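Local atomic coordinates of laccase (PDB entry 3SQR), a protein that catalyses the oxidation of hydroquinones and related phenols with reduction of dioxygen to water, and probably serves lignin breakdown and detoxification of lignin-derived products. Residues Asn57-Thr62 / Gly469-Ile474; Thr160-Thr165 / Asn186-Ala191. One frame throughout, in Å; residues are numbered along the deposited sequence.

Contact 1. Residues Asn57-Thr62 / Gly469-Ile474; sequences NWYDVT and GHDFFI
Close to the copper cluster of this multicopper oxidase, Tyr59 and Trp58 reach from an N-terminal loop to Asp471, just ahead of strand 472-478 in the third cupredoxin domain. The side chain of Asp471 lies about 8 Å from those of His466 and His126, both copper ligands, and about 12 Å from a copper ion, so it sits in the surroundings of the metal site rather than at it. The direct bond runs from Tyr59 OH to Asp471 OD2, 2.6 Å long, and uses the anti lone pair of OD2, turned away from OD1. OD2 arrives at the edge of the phenol ring, near its plane, while the carboxylate itself is turned almost perpendicular to that ring, 85° between planes. The hydroxyl also bonds to the guanidinium NE of Arg498, which together with Asp471 fixes where OH points. Trp58 joins in through a water: its NE1 donates to the water at 2.9 Å, and the water donates to Asp471 OD2 over 2.7 Å. OD2 thus accepts two hydrogen bonds. The two aromatic neighbours lean on one another, with Tyr59 CE2 sitting 3.5 Å above the indole plane and offset toward its rim. Torsions send the partners at each other: Tyr59 CG is anti to its carbonyl carbon (chi1 -58°), and the first torsion of Asp471, -72°, puts CG likewise beside its backbone N. The loop that presents the rings is pinned by its own bonds. Asn57 O accepts from the backbone N of both Asp60 and Val61, and an Asx turn brings Asn57 OD1 to within 2.9 Å of Tyr59 N.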
ATOM      1  N   ASN A  57      13.804  11.143  15.835  1.00 27.41           N
ATOM      2  CA  ASN A  57      12.596  11.601  15.192  1.00 27.03           C
ATOM      3  C   ASN A  57      12.852  11.736  13.701  1.00 27.18           C
ATOM      4  O   ASN A  57      13.346  12.731  13.237  1.00 28.06           O
ATOM      5  CB  ASN A  57      12.073  12.917  15.784  1.00 27.07           C
ATOM      6  CG  ASN A  57      10.716  13.306  15.201  1.00 27.50           C
ATOM      7  OD1 ASN A  57      10.464  13.015  14.059  1.00 27.00           O
ATOM      8  ND2 ASN A  57       9.874  14.013  15.951  1.00 27.24           N
ATOM      9  N   TRP A  58      12.498  10.688  12.939  1.00 26.74           N
ATOM     10  CA  TRP A  58      12.743  10.671  11.515  1.00 25.27           C
ATOM     11  C   TRP A  58      11.884  11.601  10.690  1.00 24.51           C
ATOM     12  O   TRP A  58      12.167  11.771   9.524  1.00 24.59           O
ATOM     13  CB  TRP A  58      12.661   9.246  10.956  1.00 25.26           C
ATOM     14  CG  TRP A  58      11.248   8.725  10.946  1.00 23.53           C
ATOM     15  CD1 TRP A  58      10.378   8.794   9.914  1.00 19.60           C
ATOM     16  CD2 TRP A  58      10.576   8.020  11.998  1.00 24.19           C
ATOM     17  NE1 TRP A  58       9.184   8.210  10.250  1.00 20.24           N
ATOM     18  CE2 TRP A  58       9.291   7.690  11.517  1.00 23.92           C
ATOM     19  CE3 TRP A  58      10.937   7.623  13.291  1.00 25.22           C
ATOM     20  CZ2 TRP A  58       8.351   7.026  12.292  1.00 25.34           C
ATOM     21  CZ3 TRP A  58       9.997   6.953  14.063  1.00 26.17           C
ATOM     22  CH2 TRP A  58       8.721   6.655  13.548  1.00 23.80           C
ATOM     23  N   TYR A  59      10.853  12.208  11.305  1.00 24.16           N
ATOM     24  CA  TYR A  59      10.119  13.253  10.641  1.00 24.82           C
ATOM     25  C   TYR A  59      10.958  14.526  10.585  1.00 26.84           C
ATOM     26  O   TYR A  59      10.639  15.386   9.763  1.00 26.60           O
ATOM     27  CB  TYR A  59       8.770  13.565  11.325  1.00 24.56           C
ATOM     28  CG  TYR A  59       7.870  12.349  11.407  1.00 24.16           C
ATOM     29  CD1 TYR A  59       7.121  11.964  10.323  1.00 26.81           C
ATOM     30  CD2 TYR A  59       7.858  11.554  12.562  1.00 24.22           C
ATOM     31  CE1 TYR A  59       6.317  10.813  10.365  1.00 26.50           C
ATOM     32  CE2 TYR A  59       7.096  10.440  12.635  1.00 23.69           C
ATOM     33  CZ  TYR A  59       6.325  10.051  11.536  1.00 23.10           C
ATOM     34  OH  TYR A  59       5.597   8.870  11.671  1.00 24.61           O
ATOM     35  N   ASP A  60      11.867  14.680  11.542  1.00 27.02           N
ATOM     36  CA  ASP A  60      12.628  15.901  11.704  1.00 28.87           C
ATOM     37  C   ASP A  60      14.085  15.772  11.350  1.00 29.15           C
ATOM     38  O   ASP A  60      14.700  16.779  11.036  1.00 30.43           O
ATOM     39  CB  ASP A  60      12.518  16.381  13.157  1.00 29.78           C
ATOM     40  CG  ASP A  60      11.099  16.793  13.548  1.00 32.41           C
ATOM     41  OD1 ASP A  60      10.222  17.031  12.666  1.00 34.65           O
ATOM     42  OD2 ASP A  60      10.868  16.880  14.778  1.00 33.66           O
ATOM     43  N   VAL A  61      14.658  14.562  11.462  1.00 29.01           N
ATOM     44  CA  VAL A  61      16.116  14.291  11.363  1.00 28.19           C
ATOM     45  C   VAL A  61      16.309  13.169  10.345  1.00 29.44           C
ATOM     46  O   VAL A  61      15.548  12.209  10.392  1.00 26.97           O
ATOM     47  CB  VAL A  61      16.647  13.844  12.753  1.00 29.08           C
ATOM     48  CG1 VAL A  61      18.091  13.356  12.702  1.00 29.27           C
ATOM     49  CG2 VAL A  61      16.540  15.029  13.759  1.00 29.50           C
ATOM     50  N   THR A  62      17.301  13.285   9.462  1.00 29.40           N
ATOM     51  CA  THR A  62      17.556  12.263   8.485  1.00 30.24           C
ATOM     52  C   THR A  62      19.035  12.009   8.408  1.00 30.53           C
ATOM     53  O   THR A  62      19.824  12.955   8.192  1.00 30.59           O
ATOM     54  CB  THR A  62      17.094  12.712   7.088  1.00 30.20           C
ATOM     55  OG1 THR A  62      15.734  13.170   7.124  1.00 32.61           O
ATOM     56  CG2 THR A  62      17.237  11.570   6.031  1.00 30.17           C
ATOM     57  N   GLY A 469       1.756  11.446   1.214  1.00 20.56           N
ATOM     58  CA  GLY A 469       2.545  12.590   1.759  1.00 19.98           C
ATOM     59  C   GLY A 469       2.646  12.736   3.263  1.00 22.09           C
ATOM     60  O   GLY A 469       3.318  13.613   3.761  1.00 22.65           O
ATOM     61  N   HIS A 470       2.044  11.828   4.015  1.00 20.13           N
ATOM     62  CA  HIS A 470       1.972  11.893   5.458  1.00 21.69           C
ATOM     63  C   HIS A 470       1.797  10.546   6.074  1.00 20.81           C
ATOM     64  O   HIS A 470       1.016   9.731   5.563  1.00 20.81           O
ATOM     65  CB  HIS A 470       0.763  12.676   5.982  1.00 20.79           C
ATOM     66  CG  HIS A 470       0.704  14.070   5.486  1.00 23.24           C
ATOM     67  ND1 HIS A 470       1.200  15.112   6.216  1.00 23.59           N
ATOM     68  CD2 HIS A 470       0.258  14.604   4.315  1.00 25.14           C
ATOM     69  CE1 HIS A 470       1.035  16.235   5.549  1.00 26.42           C
ATOM     70  NE2 HIS A 470       0.474  15.961   4.391  1.00 26.27           N
ATOM     71  N   ASP A 471       2.415  10.385   7.229  1.00 21.73           N
ATOM     72  CA  ASP A 471       1.874   9.433   8.193  1.00 21.10           C
ATOM     73  C   ASP A 471       0.767  10.119   8.957  1.00 22.80           C
ATOM     74  O   ASP A 471       0.910  11.290   9.309  1.00 23.80           O
ATOM     75  CB  ASP A 471       2.867   8.997   9.224  1.00 21.11           C
ATOM     76  CG  ASP A 471       3.936   8.066   8.680  1.00 21.10           C
ATOM     77  OD1 ASP A 471       3.782   7.477   7.618  1.00 21.27           O
ATOM     78  OD2 ASP A 471       4.902   7.910   9.381  1.00 23.39           O
ATOM     79  N   PHE A 472      -0.336   9.421   9.175  1.00 21.89           N
ATOM     80  CA  PHE A 472      -1.422   9.991   9.975  1.00 22.64           C
ATOM     81  C   PHE A 472      -1.503   9.351  11.330  1.00 22.92           C
ATOM     82  O   PHE A 472      -0.929   8.279  11.549  1.00 21.28           O
ATOM     83  CB  PHE A 472      -2.742   9.947   9.249  1.00 24.19           C
ATOM     84  CG  PHE A 472      -3.155   8.582   8.802  1.00 24.14           C
ATOM     85  CD1 PHE A 472      -3.401   7.566   9.712  1.00 24.19           C
ATOM     86  CD2 PHE A 472      -3.287   8.315   7.468  1.00 25.77           C
ATOM     87  CE1 PHE A 472      -3.776   6.319   9.249  1.00 28.13           C
ATOM     88  CE2 PHE A 472      -3.698   7.070   7.006  1.00 25.49           C
ATOM     89  CZ  PHE A 472      -3.916   6.093   7.879  1.00 26.71           C
ATOM     90  N   PHE A 473      -2.253  10.009  12.211  1.00 22.61           N
ATOM     91  CA  PHE A 473      -2.473   9.520  13.564  1.00 23.80           C
ATOM     92  C   PHE A 473      -3.904   9.063  13.623  1.00 23.07           C
ATOM     93  O   PHE A 473      -4.819   9.805  13.215  1.00 26.18           O
ATOM     94  CB  PHE A 473      -2.288  10.708  14.508  1.00 23.28           C
ATOM     95  CG  PHE A 473      -0.886  11.215  14.604  1.00 22.78           C
ATOM     96  CD1 PHE A 473      -0.251  11.876  13.585  1.00 25.56           C
ATOM     97  CD2 PHE A 473      -0.176  11.035  15.785  1.00 24.81           C
ATOM     98  CE1 PHE A 473       1.067  12.372  13.757  1.00 28.15           C
ATOM     99  CE2 PHE A 473       1.089  11.535  15.930  1.00 27.33           C
ATOM    100  CZ  PHE A 473       1.703  12.157  14.948  1.00 28.66           C
ATOM    101  N   ILE A 474      -4.119   7.824  14.044  1.00 24.00           N
ATOM    102  CA  ILE A 474      -5.469   7.295  14.132  1.00 23.09           C
ATOM    103  C   ILE A 474      -6.073   7.767  15.462  1.00 22.80           C
ATOM    104  O   ILE A 474      -5.892   7.119  16.488  1.00 23.84           O
ATOM    105  CB  ILE A 474      -5.467   5.815  14.049  1.00 23.30           C
ATOM    106  CG1 ILE A 474      -4.732   5.330  12.782  1.00 22.40           C
ATOM    107  CG2 ILE A 474      -6.910   5.301  14.122  1.00 24.94           C
ATOM    108  CD1 ILE A 474      -4.861   3.768  12.572  1.00 25.67           C
TER
HETATM  109  O   HOH W   1       7.232   6.866   8.573  1.00 23.48           O

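Contact 2. Residues Thr160-Thr165 / Asn186-Ala191; sequences TQYGTT and NGPATA
Pro188 lies flat over the ring of Tyr162, and this CH-pi contact carries most of the meeting. Pro188 CD stands 3.6 Å from the centroid of the Tyr162 ring, only 11° off the ring normal, while the neighbouring Pro188 CG comes down 3.6 Å from Tyr162 CZ, on the hydroxyl side of the same face. The two side chains cross at about a right angle. The backbone of the proline takes part too: Pro188 O approaches Tyr162 CE1 to 3.2 Å. At the root of the ring, Tyr162 CB rests 3.9 Å from Gly187 CA, an approach that depends on Gly187 having no side chain, since a CB there would run into Tyr162 CB. A chi1 of 59° wedges Tyr162 CG between its backbone N and carbonyl carbon, and from there the ring extends along Gly187 and Pro188. Further out, Trp104 also meets the Tyr162 ring, and Ile54 and Pro294 touch its side chain. Antiparallel pairing of strands 163-169 and 180-186 sets the two backbones side by side through bonds of Gly163 with Ile185, and Asn186 is tied by its backbone to Ala102 and Trp104. No hydrogen bond passes between the two segments, so dispersion and the attraction of the proline C-H groups to the pi cloud join them; the CD hydrogens, polarised by the adjacent amide nitrogen, probably suit that role.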
ATOM      1  N   THR A 160      13.425   9.237   3.984  1.00 22.54           N
ATOM      2  CA  THR A 160      13.593   9.874   5.283  1.00 22.35           C
ATOM      3  C   THR A 160      12.822   9.051   6.335  1.00 22.07           C
ATOM      4  O   THR A 160      12.402   9.529   7.373  1.00 22.98           O
ATOM      5  CB  THR A 160      13.047  11.312   5.207  1.00 23.57           C
ATOM      6  OG1 THR A 160      11.642  11.273   4.907  1.00 23.62           O
ATOM      7  CG2 THR A 160      13.747  12.062   4.098  1.00 23.71           C
ATOM      8  N   GLN A 161      12.595   7.784   5.988  1.00 21.02           N
ATOM      9  CA  GLN A 161      11.816   6.833   6.743  1.00 21.70           C
ATOM     10  C   GLN A 161      12.561   5.493   6.572  1.00 20.93           C
ATOM     11  O   GLN A 161      13.344   5.321   5.635  1.00 22.98           O
ATOM     12  CB  GLN A 161      10.397   6.655   6.173  1.00 22.31           C
ATOM     13  CG  GLN A 161       9.554   7.867   6.296  1.00 24.15           C
ATOM     14  CD  GLN A 161       8.448   7.828   5.316  1.00 21.21           C
ATOM     15  OE1 GLN A 161       8.653   8.167   4.107  1.00 23.48           O
ATOM     16  NE2 GLN A 161       7.272   7.446   5.782  1.00 19.47           N
ATOM     17  N   TYR A 162      12.258   4.565   7.469  1.00 22.65           N
ATOM     18  CA  TYR A 162      12.833   3.225   7.433  1.00 22.78           C
ATOM     19  C   TYR A 162      11.773   2.199   7.758  1.00 19.74           C
ATOM     20  O   TYR A 162      10.815   2.443   8.496  1.00 21.41           O
ATOM     21  CB  TYR A 162      14.096   3.117   8.307  1.00 22.20           C
ATOM     22  CG  TYR A 162      13.850   3.438   9.739  1.00 23.59           C
ATOM     23  CD1 TYR A 162      13.457   2.434  10.640  1.00 23.22           C
ATOM     24  CD2 TYR A 162      13.935   4.750  10.199  1.00 25.97           C
ATOM     25  CE1 TYR A 162      13.172   2.758  11.973  1.00 24.61           C
ATOM     26  CE2 TYR A 162      13.636   5.075  11.495  1.00 25.56           C
ATOM     27  CZ  TYR A 162      13.265   4.077  12.390  1.00 26.92           C
ATOM     28  OH  TYR A 162      13.005   4.351  13.702  1.00 25.73           O
ATOM     29  N   GLY A 163      11.935   1.061   7.110  1.00 20.12           N
ATOM     30  CA  GLY A 163      11.050  -0.062   7.322  1.00 18.67           C
ATOM     31  C   GLY A 163      10.631  -0.685   5.994  1.00 19.34           C
ATOM     32  O   GLY A 163      11.373  -0.713   5.025  1.00 21.91           O
ATOM     33  N   THR A 164       9.455  -1.255   6.030  1.00 19.02           N
ATOM     34  CA  THR A 164       8.890  -2.014   4.936  1.00 18.47           C
ATOM     35  C   THR A 164       7.820  -1.259   4.199  1.00 18.84           C
ATOM     36  O   THR A 164       6.805  -0.835   4.756  1.00 19.46           O
ATOM     37  CB  THR A 164       8.219  -3.284   5.510  1.00 21.21           C
ATOM     38  OG1 THR A 164       9.196  -4.033   6.250  1.00 21.26           O
ATOM     39  CG2 THR A 164       7.635  -4.137   4.410  1.00 18.79           C
ATOM     40  N   THR A 165       8.023  -1.190   2.909  1.00 20.70           N
ATOM     41  CA  THR A 165       6.949  -0.726   2.058  1.00 19.93           C
ATOM     42  C   THR A 165       7.086  -1.365   0.698  1.00 19.86           C
ATOM     43  O   THR A 165       7.755  -2.397   0.529  1.00 20.93           O
ATOM     44  CB  THR A 165       6.785   0.817   2.059  1.00 20.84           C
ATOM     45  OG1 THR A 165       5.500   1.103   1.515  1.00 20.16           O
ATOM     46  CG2 THR A 165       7.931   1.527   1.279  1.00 18.38           C
ATOM     47  N   ASN A 186      16.479   0.049   5.119  1.00 21.74           N
ATOM     48  CA  ASN A 186      17.077  -0.425   6.370  1.00 22.41           C
ATOM     49  C   ASN A 186      17.267   0.702   7.317  1.00 23.56           C
ATOM     50  O   ASN A 186      17.447   1.865   6.973  1.00 23.43           O
ATOM     51  CB  ASN A 186      18.325  -1.227   6.135  1.00 24.79           C
ATOM     52  CG  ASN A 186      18.004  -2.581   5.519  1.00 25.74           C
ATOM     53  OD1 ASN A 186      17.303  -3.449   6.109  1.00 28.66           O
ATOM     54  ND2 ASN A 186      18.462  -2.730   4.333  1.00 28.57           N
ATOM     55  N   GLY A 187      17.202   0.321   8.572  1.00 24.15           N
ATOM     56  CA  GLY A 187      17.212   1.275   9.642  1.00 24.73           C
ATOM     57  C   GLY A 187      17.073   0.469  10.920  1.00 25.06           C
ATOM     58  O   GLY A 187      17.166  -0.759  10.918  1.00 24.65           O
ATOM     59  N   PRO A 188      16.868   1.169  12.022  1.00 25.96           N
ATOM     60  CA  PRO A 188      16.764   0.467  13.283  1.00 26.94           C
ATOM     61  C   PRO A 188      15.404  -0.230  13.475  1.00 27.12           C
ATOM     62  O   PRO A 188      14.501  -0.119  12.663  1.00 24.80           O
ATOM     63  CB  PRO A 188      16.942   1.574  14.295  1.00 27.13           C
ATOM     64  CG  PRO A 188      16.349   2.794  13.627  1.00 26.80           C
ATOM     65  CD  PRO A 188      16.788   2.611  12.178  1.00 25.75           C
ATOM     66  N   ALA A 189      15.258  -0.956  14.575  1.00 26.45           N
ATOM     67  CA  ALA A 189      14.009  -1.753  14.810  1.00 26.38           C
ATOM     68  C   ALA A 189      13.786  -1.851  16.322  1.00 25.44           C
ATOM     69  O   ALA A 189      14.712  -1.663  17.087  1.00 27.15           O
ATOM     70  CB  ALA A 189      14.152  -3.148  14.184  1.00 24.37           C
ATOM     71  N   THR A 190      12.581  -2.153  16.733  1.00 26.37           N
ATOM     72  CA  THR A 190      12.207  -2.068  18.119  1.00 27.89           C
ATOM     73  C   THR A 190      12.367  -3.412  18.840  1.00 27.89           C
ATOM     74  O   THR A 190      12.113  -3.493  20.023  1.00 30.20           O
ATOM     75  CB  THR A 190      10.806  -1.634  18.304  1.00 25.95           C
ATOM     76  OG1 THR A 190       9.951  -2.458  17.502  1.00 25.14           O
ATOM     77  CG2 THR A 190      10.608  -0.108  18.014  1.00 24.16           C
ATOM     78  N   ALA A 191      12.777  -4.437  18.114  1.00 29.57           N
ATOM     79  CA  ALA A 191      13.177  -5.708  18.719  1.00 29.42           C
ATOM     80  C   ALA A 191      14.319  -6.278  17.947  1.00 30.14           C
ATOM     81  O   ALA A 191      14.504  -5.990  16.766  1.00 30.46           O
ATOM     82  CB  ALA A 191      11.977  -6.720  18.787  1.00 28.74           C
TER

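Overall arrangement
Coming from the N terminus, the chain passes 57-62, in the loop between strands 52-53 and 67-79, and goes on through the first cupredoxin domain. There 160-165 leads into strand 163-169, strand 180-186 runs back beside it, and contact 2 closes that short excursion at 186-191, on the way to the second domain. The chain crosses the second domain and returns in the third, where 469-474 closes contact 1 across more than 400 residues. The small loop of contact 2 therefore falls within the great loop of contact 1. Their centres are 13 Å apart; Trp58 CD1 lies 3.3 Å from Thr160 O, so the 57-62 loop packs on 160-165 while contact 1 ties it to the third domain.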